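Side-chain contacts in gamma-glutamyl cyclotransferase (PDB 3CRY), which catalyses the release of 5-oxoproline from gamma-glutamyl dipeptides as a homodimer and may play a significant role in glutathione homeostasis: residues A[30-33]-A[37-40]; A[41-46]-A[150-155]; A[110-113]-A[119-122]; A[145-150]-A[155-160]. The protein carries 1 engineered substitution. One frame throughout, in Å; residues are numbered along the deposited sequence. Where two conformers were deposited one is given.

In the fold
Interactions 1 and 2 follow one another on strand 39-46. The first ties it to helix 28-34 through a histidine-to-carbonyl bond in a buried setting. The second rests a single valine of the strand on the turn at 150-153, without hydrogen bonds. That turn leads into interaction 4, where helices 137-149 and 154-161 run antiparallel; the two contacts share N150 and E155, and a glutamine and a water supply much of the polar bonding in interaction 4. Interaction 3 lies in the same five-stranded sheet as strand 39-46, but at its margin, and alone relies on regular backbone pairing. Its one face is buried and apolar, the other charged and largely exposed.

Interaction 1 of 4, residues A[30-33]-A[37-40]; sequences RIHL and SAAF
The imidazole of H32 donates from NE2 to the backbone O of A38 at 2.7 Å, in a nearly straight bond with an N-H...O angle of 174°. The oxygen lies close to the plane of the ring, so the N-H points directly at it. On the acceptor side the approach is bent, 141° at the oxygen, and the donor stands somewhat off the carbonyl plane. With CG turned away from its own carbonyl carbon (chi1 -81°), H32 brings its ring from the helix flank across to segment 37-40. The geometry fits a hydrogen on NE2.

The bond links the last turn of helix 28-34 to the loop residue just ahead of strand 39-46, closing a short helix-to-strand connection beside the central antiparallel sheet. A38 directs its methyl back at the helix, where CB meets I31 CD1 at 4.1 Å and H32 CD2 also at 4.1 Å. I31 gets there by an extended chain, its CD1 at the far end. The same side chain packs on W84 and comes within about 4 Å, side chain to side chain, of Y19, an inferred substrate-binding residue. On the strand side, A38 rests against M86, and the backbone of A39 pairs with K85.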
loop_
_atom_site.group_PDB
_atom_site.type_symbol
_atom_site.label_atom_id
_atom_site.label_comp_id
_atom_site.label_asym_id
_atom_site.label_seq_id
_atom_site.Cartn_x
_atom_site.Cartn_y
_atom_site.Cartn_z
ATOM N N ARG A 30 15.637 -2.743 -18.660
ATOM C CA ARG A 30 15.370 -3.530 -17.469
ATOM C C ARG A 30 13.914 -3.964 -17.423
ATOM O O ARG A 30 13.646 -5.149 -17.239
ATOM C CB ARG A 30 15.750 -2.804 -16.172
ATOM C CG ARG A 30 15.325 -3.552 -14.892
ATOM C CD ARG A 30 15.941 -4.938 -14.751
ATOM N NE ARG A 30 15.297 -5.655 -13.645
ATOM C CZ ARG A 30 15.739 -6.788 -13.111
ATOM N NH1 ARG A 30 16.838 -7.369 -13.572
ATOM N NH2 ARG A 30 15.077 -7.333 -12.106
ATOM N N ILE A 31 12.978 -3.021 -17.578
ATOM C CA ILE A 31 11.561 -3.413 -17.498
ATOM C C ILE A 31 11.196 -4.409 -18.617
ATOM O O ILE A 31 10.370 -5.295 -18.420
ATOM C CB ILE A 31 10.565 -2.206 -17.496
ATOM C CG1 ILE A 31 9.147 -2.655 -17.065
ATOM C CG2 ILE A 31 10.598 -1.440 -18.817
ATOM C CD1 ILE A 31 8.121 -1.494 -16.888
ATOM N N HIS A 32 11.820 -4.250 -19.783
ATOM C CA HIS A 32 11.530 -5.144 -20.920
ATOM C C HIS A 32 12.009 -6.583 -20.765
ATOM O O HIS A 32 11.525 -7.482 -21.487
ATOM C CB HIS A 32 12.061 -4.519 -22.210
ATOM C CG HIS A 32 11.145 -3.479 -22.777
ATOM N ND1 HIS A 32 11.523 -2.622 -23.791
ATOM C CD2 HIS A 32 9.843 -3.177 -22.495
ATOM C CE1 HIS A 32 10.498 -1.852 -24.124
ATOM N NE2 HIS A 32 9.459 -2.177 -23.361
ATOM N N LEU A 33 12.947 -6.831 -19.854
ATOM C CA LEU A 33 13.398 -8.222 -19.593
ATOM C C LEU A 33 12.255 -9.185 -19.281
ATOM O O LEU A 33 12.208 -10.302 -19.829
ATOM C CB LEU A 33 14.440 -8.297 -18.471
ATOM C CG LEU A 33 15.866 -7.885 -18.829
ATOM C CD1 LEU A 33 16.694 -7.836 -17.544
ATOM C CD2 LEU A 33 16.518 -8.853 -19.854
ATOM N N SER A 37 6.354 -5.950 -23.606
ATOM C CA SER A 37 5.393 -5.113 -24.346
ATOM C C SER A 37 5.040 -3.781 -23.633
ATOM O O SER A 37 4.244 -3.002 -24.149
ATOM C CB SER A 37 4.130 -5.888 -24.724
ATOM O OG SER A 37 3.398 -6.257 -23.579
ATOM N N ALA A 38 5.625 -3.544 -22.457
ATOM C CA ALA A 38 5.476 -2.245 -21.775
ATOM C C ALA A 38 5.877 -1.113 -22.722
ATOM O O ALA A 38 6.894 -1.201 -23.421
ATOM C CB ALA A 38 6.332 -2.198 -20.512
ATOM N N ALA A 39 5.082 -0.052 -22.742
ATOM C CA ALA A 39 5.375 1.111 -23.575
ATOM C C ALA A 39 5.475 2.372 -22.726
ATOM O O ALA A 39 4.643 2.603 -21.832
ATOM C CB ALA A 39 4.303 1.276 -24.632
ATOM N N PHE A 40 6.499 3.186 -22.981
ATOM C CA PHE A 40 6.624 4.483 -22.305
ATOM C C PHE A 40 5.361 5.313 -22.524
ATOM O O PHE A 40 4.895 5.454 -23.661
ATOM C CB PHE A 40 7.837 5.273 -22.823
ATOM C CG PHE A 40 7.973 6.654 -22.202
ATOM C CD1 PHE A 40 8.618 6.820 -20.976
ATOM C CD2 PHE A 40 7.437 7.786 -22.839
ATOM C CE1 PHE A 40 8.737 8.099 -20.403
ATOM C CE2 PHE A 40 7.545 9.068 -22.264
ATOM C CZ PHE A 40 8.192 9.214 -21.030
#

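Interaction 2 of 4, residues A[41-46]-A[150-155]; sequences FCVARL and NGLPLE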
loop_
_atom_site.group_PDB
_atom_site.type_symbol
_atom_site.label_atom_id
_atom_site.label_comp_id
_atom_site.label_asym_id
_atom_site.label_seq_id
_atom_site.Cartn_x
_atom_site.Cartn_y
_atom_site.Cartn_z
ATOM N N PHE A 41 4.828 5.863 -21.427
ATOM C CA PHE A 41 3.628 6.713 -21.472
ATOM C C PHE A 41 3.945 8.163 -21.118
ATOM O O PHE A 41 3.643 9.064 -21.901
ATOM C CB PHE A 41 2.533 6.129 -20.578
ATOM C CG PHE A 41 1.191 6.813 -20.695
ATOM C CD1 PHE A 41 0.340 6.512 -21.754
ATOM C CD2 PHE A 41 0.755 7.696 -19.709
ATOM C CE1 PHE A 41 -0.927 7.121 -21.859
ATOM C CE2 PHE A 41 -0.503 8.317 -19.802
ATOM C CZ PHE A 41 -1.346 8.026 -20.881
ATOM N N CYS A 42 4.538 8.401 -19.942
ATOM C CA CYS A 42 4.987 9.761 -19.585
ATOM C C CYS A 42 5.830 9.745 -18.318
ATOM O O CYS A 42 5.877 8.732 -17.614
ATOM C CB CYS A 42 3.781 10.672 -19.367
ATOM S SG CYS A 42 2.775 10.295 -17.923
ATOM N N VAL A 43 6.506 10.872 -18.061
ATOM C CA VAL A 43 7.180 11.141 -16.796
ATOM C C VAL A 43 6.152 11.778 -15.865
ATOM O O VAL A 43 5.313 12.561 -16.312
ATOM C CB VAL A 43 8.347 12.128 -17.009
ATOM C CG1 VAL A 43 8.993 12.516 -15.680
ATOM C CG2 VAL A 43 9.394 11.494 -17.933
ATOM N N ALA A 44 6.204 11.427 -14.588
ATOM C CA ALA A 44 5.229 11.971 -13.631
ATOM C C ALA A 44 5.775 12.090 -12.213
ATOM O O ALA A 44 6.740 11.398 -11.844
ATOM C CB ALA A 44 3.933 11.151 -13.658
ATOM N N ARG A 45 5.127 12.959 -11.423
ATOM C CA ARG A 45 5.534 13.236 -10.046
ATOM C C ARG A 45 4.497 12.714 -9.056
ATOM O O ARG A 45 3.297 13.001 -9.187
ATOM C CB ARG A 45 5.740 14.755 -9.848
ATOM C CG ARG A 45 5.942 15.170 -8.387
ATOM C CD ARG A 45 6.524 16.577 -8.175
ATOM N NE ARG A 45 5.843 17.637 -8.912
ATOM C CZ ARG A 45 6.303 18.891 -8.998
ATOM N NH1 ARG A 45 7.444 19.242 -8.392
ATOM N NH2 ARG A 45 5.630 19.812 -9.685
ATOM N N LEU A 46 4.965 11.942 -8.070
ATOM C CA LEU A 46 4.126 11.538 -6.957
ATOM C C LEU A 46 4.363 12.491 -5.783
ATOM O O LEU A 46 5.450 12.537 -5.198
ATOM C CB LEU A 46 4.355 10.055 -6.597
ATOM C CG LEU A 46 3.567 9.500 -5.403
ATOM C CD1 LEU A 46 2.061 9.531 -5.634
ATOM C CD2 LEU A 46 4.049 8.077 -5.081
ATOM N N ASN A 150 14.893 8.310 -19.672
ATOM C CA ASN A 150 13.473 8.612 -19.786
ATOM C C ASN A 150 13.072 10.039 -19.398
ATOM O O ASN A 150 11.895 10.343 -19.267
ATOM C CB ASN A 150 12.638 7.505 -19.107
ATOM C CG ASN A 150 12.563 6.237 -19.952
ATOM O OD1 ASN A 150 12.340 6.290 -21.171
ATOM N ND2 ASN A 150 12.781 5.090 -19.321
ATOM N N GLY A 151 14.063 10.908 -19.217
ATOM C CA GLY A 151 13.821 12.349 -19.076
ATOM C C GLY A 151 13.230 12.828 -17.755
ATOM O O GLY A 151 12.432 13.768 -17.750
ATOM N N LEU A 152 13.610 12.216 -16.625
ATOM C CA LEU A 152 13.182 12.775 -15.329
ATOM C C LEU A 152 13.860 14.147 -15.133
ATOM O O LEU A 152 14.925 14.394 -15.709
ATOM C CB LEU A 152 13.517 11.815 -14.178
ATOM C CG LEU A 152 12.477 10.744 -13.835
ATOM C CD1 LEU A 152 12.013 9.917 -14.990
ATOM C CD2 LEU A 152 12.986 9.870 -12.709
ATOM N N PRO A 153 13.239 15.054 -14.345
ATOM C CA PRO A 153 13.846 16.388 -14.155
ATOM C C PRO A 153 15.304 16.321 -13.697
ATOM O O PRO A 153 15.674 15.474 -12.876
ATOM C CB PRO A 153 12.926 17.049 -13.104
ATOM C CG PRO A 153 11.568 16.397 -13.389
ATOM C CD PRO A 153 11.961 14.935 -13.615
ATOM N N LEU A 154 16.143 17.206 -14.237
ATOM C CA LEU A 154 17.575 17.098 -13.972
ATOM C C LEU A 154 17.892 17.237 -12.489
ATOM O O LEU A 154 18.834 16.610 -11.997
ATOM C CB LEU A 154 18.388 18.101 -14.829
ATOM C CG LEU A 154 18.213 17.970 -16.360
ATOM C CD1 LEU A 154 18.493 19.295 -17.046
ATOM C CD2 LEU A 154 19.079 16.868 -16.987
ATOM N N GLU A 155 17.113 18.039 -11.762
ATOM C CA GLU A 155 17.368 18.173 -10.336
ATOM C C GLU A 155 16.998 16.906 -9.559
ATOM O O GLU A 155 17.646 16.575 -8.558
ATOM C CB GLU A 155 16.724 19.416 -9.729
ATOM C CG GLU A 155 17.165 19.670 -8.284
ATOM C CD GLU A 155 18.618 19.242 -7.971
ATOM O OE1 GLU A 155 18.792 18.419 -7.034
ATOM O OE2 GLU A 155 19.581 19.727 -8.635
#
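Two peptide groups of the turn after helix 137-149 meet one methyl of V43, each from a different aspect. The N150 carbonyl presents its oxygen end-on: V43 CG2 lies beyond N150 O at 3.1 Å, a close approach. The G151 peptide is met over its face, with V43 CG2 standing above G151 O at 3.8 Å. The five-membered ring of P153 offers only its CD corner, 4.4 Å from V43 CG1.

The two valine methyls thus divide the work. CG1, anti to the backbone N (chi1 175°), points to the apolar part of the turn and touches L152 CD1 at 4.0 Å, the two side chains meeting at a slant. CG2 serves the carbonyls.

The turn is the Schellman motif that ends the helix: G151, with positive phi, is its C-prime residue, L152 N bonds to A147 O, and G151 N to K148 O. P153 follows as N-cap of helix 154-161. W80 of strand 77-87 packs against both V43 and P153, as does Q115, while the N150 amide turns away to bond L26 O and T28 OG1.

With methyl groups against carbonyls and carbon, and no polar bond between the segments, strand 39-46 and the turn are held here by dispersion and shape; the direction of the chain at 150-152 is set instead by the turn's own hydrogen bonds.

Interaction 3 of 4, residues A[110-113]-A[119-122]; sequences VKVA and EITC
Strands 106-114 and 119-126 form a beta hairpin, the second of them lying at the margin of the five-stranded sheet within this chain. V110 pairs with C122 and V112 with I120 as antiparallel hydrogen-bonded pairs. Each pair makes two backbone bonds: C122 N to V110 O and I120 N to V112 O are both 2.8 Å long, and the two return bonds from V110 N and V112 N are 2.9 Å.

On the buried face V112 CG2 touches I120 CB and C122 SG, both at 3.9 Å. L18 and F20, the latter an inferred substrate-binding residue, cover this layer from strand 16-21.

The opposite face is polar. K111 runs alongside T121, its CG 3.8 Å from T121 OG1. E119, paired with A113, reaches across extended, with CG anti to the backbone N (chi1 -171°), bringing OE1 to 3.7 Å from K111 CD. The lysine NZ passes on to a weak hydrogen bond with N92 OD1 of the second subunit.

K111 NZ and E119 OE1 stay 4.6 Å apart, beyond a salt bridge, so any attraction is probably modest and the contact between these two residues is mainly made by the lysine's aliphatic stem.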
loop_
_atom_site.group_PDB
_atom_site.type_symbol
_atom_site.label_atom_id
_atom_site.label_comp_id
_atom_site.label_asym_id
_atom_site.label_seq_id
_atom_site.Cartn_x
_atom_site.Cartn_y
_atom_site.Cartn_z
ATOM N N VAL A 110 -1.940 4.915 -6.995
ATOM C CA VAL A 110 -1.510 6.292 -6.726
ATOM C C VAL A 110 -1.985 7.241 -7.809
ATOM O O VAL A 110 -2.249 6.827 -8.927
ATOM C CB VAL A 110 0.033 6.420 -6.577
ATOM C CG1 VAL A 110 0.517 5.754 -5.291
ATOM C CG2 VAL A 110 0.742 5.871 -7.802
ATOM N N LYS A 111 -2.089 8.523 -7.456
ATOM C CA LYS A 111 -2.418 9.540 -8.434
ATOM C C LYS A 111 -1.174 10.418 -8.588
ATOM O O LYS A 111 -0.629 10.926 -7.609
ATOM C CB LYS A 111 -3.644 10.326 -7.967
ATOM C CG LYS A 111 -4.917 9.517 -8.152
ATOM C CD LYS A 111 -6.104 10.094 -7.395
ATOM C CE LYS A 111 -7.363 9.293 -7.707
ATOM N NZ LYS A 111 -8.595 9.911 -7.106
ATOM N N VAL A 112 -0.706 10.528 -9.825
ATOM C CA VAL A 112 0.529 11.261 -10.120
ATOM C C VAL A 112 0.235 12.408 -11.090
ATOM O O VAL A 112 -0.811 12.423 -11.756
ATOM C CB VAL A 112 1.643 10.318 -10.668
ATOM C CG1 VAL A 112 2.008 9.231 -9.617
ATOM C CG2 VAL A 112 1.210 9.672 -11.989
ATOM N N ALA A 113 1.131 13.386 -11.135
ATOM C CA ALA A 113 0.944 14.589 -11.950
ATOM C C ALA A 113 2.003 14.645 -13.042
ATOM O O ALA A 113 3.193 14.489 -12.769
ATOM C CB ALA A 113 1.025 15.839 -11.056
ATOM N N GLU A 119 -3.490 14.980 -13.883
ATOM C CA GLU A 119 -3.484 13.861 -12.943
ATOM C C GLU A 119 -3.741 12.527 -13.656
ATOM O O GLU A 119 -4.622 12.426 -14.523
ATOM C CB GLU A 119 -4.498 14.080 -11.815
ATOM C CG GLU A 119 -4.392 13.061 -10.682
ATOM C CD GLU A 119 -5.086 13.530 -9.421
ATOM O OE1 GLU A 119 -6.292 13.243 -9.271
ATOM O OE2 GLU A 119 -4.407 14.176 -8.586
ATOM N N ILE A 120 -2.969 11.516 -13.264
ATOM C CA ILE A 120 -3.044 10.166 -13.841
ATOM C C ILE A 120 -3.190 9.150 -12.717
ATOM O O ILE A 120 -2.468 9.230 -11.730
ATOM C CB ILE A 120 -1.715 9.764 -14.542
ATOM C CG1 ILE A 120 -1.140 10.894 -15.387
ATOM C CG2 ILE A 120 -1.909 8.483 -15.367
ATOM C CD1 ILE A 120 -0.095 10.396 -16.344
ATOM N N THR A 121 -4.106 8.189 -12.871
ATOM C CA THR A 121 -4.229 7.098 -11.880
ATOM C C THR A 121 -3.390 5.881 -12.282
ATOM O O THR A 121 -3.578 5.323 -13.376
ATOM C CB THR A 121 -5.705 6.699 -11.654
ATOM O OG1 THR A 121 -6.440 7.868 -11.262
ATOM C CG2 THR A 121 -5.841 5.621 -10.575
ATOM N N CYS A 122 -2.496 5.442 -11.386
ATOM C CA CYS A 122 -1.552 4.363 -11.705
ATOM C C CYS A 122 -1.507 3.226 -10.685
ATOM O O CYS A 122 -1.707 3.450 -9.497
ATOM C CB CYS A 122 -0.123 4.918 -11.777
ATOM S SG CYS A 122 0.156 6.127 -13.074
#

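Interaction 4 of 4, residues A[145-150]-A[155-160]; sequences MGAKEN and EYQEKL
Q157 lays its side-chain amide against the backbone of A147 and K148. Its OE1 comes to 3.3 Å from K148 CA and 3.4 Å from K148 CB, and one face of the amide is turned to that CA. The amide nitrogen passes A147 O at 3.6 Å without bonding to it. Further along, A147 CB meets L160 CD1 at 3.5 Å, tighter than ordinary van der Waals contact, and Q157 CG closes on the same methyl from beside it.

What sets the glutamine is its NE2. It donates to a water at 2.9 Å, and this water in turn donates to K148 O at 2.8 Å, so a single molecule spans the two helices. A second hydrogen bond runs from NE2 to L152 O in the connecting turn. CG lies anti to the carbonyl carbon (chi1 -67°) and the chain beyond it is extended, carrying the amide across the gap.

These residues belong to a helical hairpin: segments 145-149 and 155-160 run at 171°, their axes 10.0 Å apart at closest. Deeper in, L160 rests on I143, C144 and L51, and the Y156 ring meets that of W80.

Two bonds from one amide nitrogen should restrict its flipping and fix which end is oxygen, leaving OE1 against carbon. The hairpin thus combines a tight alanine-leucine contact with a hydrated polar bridge.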
loop_
_atom_site.group_PDB
_atom_site.type_symbol
_atom_site.label_atom_id
_atom_site.label_comp_id
_atom_site.label_asym_id
_atom_site.label_seq_id
_atom_site.Cartn_x
_atom_site.Cartn_y
_atom_site.Cartn_z
ATOM N N MET A 145 20.610 5.443 -14.741
ATOM C CA MET A 145 20.521 5.282 -16.210
ATOM C C MET A 145 19.095 5.466 -16.708
ATOM O O MET A 145 18.858 6.157 -17.703
ATOM C CB MET A 145 21.022 3.903 -16.626
ATOM C CG MET A 145 22.541 3.783 -16.597
ATOM S SD MET A 145 23.082 2.087 -16.930
ATOM C CE MET A 145 22.463 1.824 -18.591
ATOM N N GLY A 146 18.156 4.834 -16.005
ATOM C CA GLY A 146 16.738 4.921 -16.386
ATOM C C GLY A 146 16.215 6.344 -16.237
ATOM O O GLY A 146 15.437 6.822 -17.075
ATOM N N ALA A 147 16.627 7.023 -15.164
ATOM C CA ALA A 147 16.167 8.391 -14.913
ATOM C C ALA A 147 16.635 9.315 -16.046
ATOM O O ALA A 147 15.898 10.188 -16.515
ATOM C CB ALA A 147 16.674 8.878 -13.548
ATOM N N LYS A 148 17.870 9.116 -16.494
ATOM C CA LYS A 148 18.422 9.951 -17.559
ATOM C C LYS A 148 17.765 9.631 -18.906
ATOM O O LYS A 148 17.315 10.531 -19.621
ATOM C CB LYS A 148 19.931 9.720 -17.637
ATOM C CG LYS A 148 20.613 10.539 -18.700
ATOM C CD LYS A 148 22.119 10.384 -18.554
ATOM C CE LYS A 148 22.831 11.459 -19.329
ATOM N NZ LYS A 148 23.159 10.942 -20.665
ATOM N N GLU A 149 17.681 8.341 -19.230
ATOM C CA GLU A 149 17.121 7.870 -20.502
ATOM C C GLU A 149 15.694 8.355 -20.731
ATOM O O GLU A 149 15.318 8.718 -21.853
ATOM C CB GLU A 149 17.142 6.337 -20.510
ATOM C CG GLU A 149 16.394 5.663 -21.649
ATOM C CD GLU A 149 16.351 4.153 -21.468
ATOM O OE1 GLU A 149 15.555 3.693 -20.616
ATOM O OE2 GLU A 149 17.130 3.437 -22.148
ATOM N N ASN A 150 14.893 8.310 -19.672
ATOM C CA ASN A 150 13.473 8.612 -19.786
ATOM C C ASN A 150 13.072 10.039 -19.398
ATOM O O ASN A 150 11.895 10.343 -19.267
ATOM C CB ASN A 150 12.638 7.505 -19.107
ATOM C CG ASN A 150 12.563 6.237 -19.952
ATOM O OD1 ASN A 150 12.340 6.290 -21.171
ATOM N ND2 ASN A 150 12.781 5.090 -19.321
ATOM N N GLU A 155 17.113 18.039 -11.762
ATOM C CA GLU A 155 17.368 18.173 -10.336
ATOM C C GLU A 155 16.998 16.906 -9.559
ATOM O O GLU A 155 17.646 16.575 -8.558
ATOM C CB GLU A 155 16.724 19.416 -9.729
ATOM C CG GLU A 155 17.165 19.670 -8.284
ATOM C CD GLU A 155 18.618 19.242 -7.971
ATOM O OE1 GLU A 155 18.792 18.419 -7.034
ATOM O OE2 GLU A 155 19.581 19.727 -8.635
ATOM N N TYR A 156 15.991 16.171 -10.038
ATOM C CA TYR A 156 15.699 14.875 -9.423
ATOM C C TYR A 156 16.811 13.876 -9.739
ATOM O O TYR A 156 17.195 13.082 -8.883
ATOM C CB TYR A 156 14.321 14.342 -9.830
ATOM C CG TYR A 156 13.914 13.106 -9.049
ATOM C CD1 TYR A 156 13.401 13.214 -7.741
ATOM C CD2 TYR A 156 14.043 11.831 -9.609
ATOM C CE1 TYR A 156 13.036 12.106 -7.020
ATOM C CE2 TYR A 156 13.674 10.692 -8.888
ATOM C CZ TYR A 156 13.160 10.840 -7.585
ATOM O OH TYR A 156 12.801 9.748 -6.833
ATOM N N GLN A 157 17.326 13.903 -10.973
ATOM C CA GLN A 157 18.480 13.088 -11.318
ATOM C C GLN A 157 19.689 13.341 -10.392
ATOM O O GLN A 157 20.380 12.396 -10.017
ATOM C CB GLN A 157 18.875 13.314 -12.776
ATOM C CG GLN A 157 17.834 12.801 -13.768
ATOM C CD GLN A 157 18.367 12.797 -15.190
ATOM O OE1 GLN A 157 19.476 12.289 -15.470
ATOM N NE2 GLN A 157 17.591 13.375 -16.100
ATOM N N GLU A 158 19.919 14.606 -10.015
ATOM C CA GLU A 158 20.979 14.928 -9.055
ATOM C C GLU A 158 20.747 14.299 -7.676
ATOM O O GLU A 158 21.683 13.799 -7.048
ATOM C CB GLU A 158 21.172 16.458 -8.959
ATOM C CG GLU A 158 21.828 17.051 -10.212
ATOM C CD GLU A 158 23.169 16.414 -10.538
ATOM O OE1 GLU A 158 24.066 16.407 -9.656
ATOM O OE2 GLU A 158 23.317 15.896 -11.670
ATOM N N LYS A 159 19.494 14.300 -7.215
ATOM C CA LYS A 159 19.126 13.617 -5.989
ATOM C C LYS A 159 19.436 12.102 -6.065
ATOM O O LYS A 159 19.998 11.526 -5.133
ATOM C CB LYS A 159 17.643 13.828 -5.672
ATOM C CG LYS A 159 17.278 15.212 -5.190
ATOM C CD LYS A 159 15.831 15.228 -4.643
ATOM C CE LYS A 159 15.599 14.287 -3.423
ATOM N NZ LYS A 159 14.292 14.587 -2.719
ATOM N N LEU A 160 19.062 11.454 -7.171
ATOM C CA LEU A 160 19.393 10.030 -7.336
ATOM C C LEU A 160 20.904 9.773 -7.338
ATOM O O LEU A 160 21.390 8.811 -6.730
ATOM C CB LEU A 160 18.805 9.460 -8.636
ATOM C CG LEU A 160 17.269 9.470 -8.660
ATOM C CD1 LEU A 160 16.814 9.121 -10.093
ATOM C CD2 LEU A 160 16.671 8.538 -7.583
HETATM O O HOH W 1 17.798 13.212 -19.028
#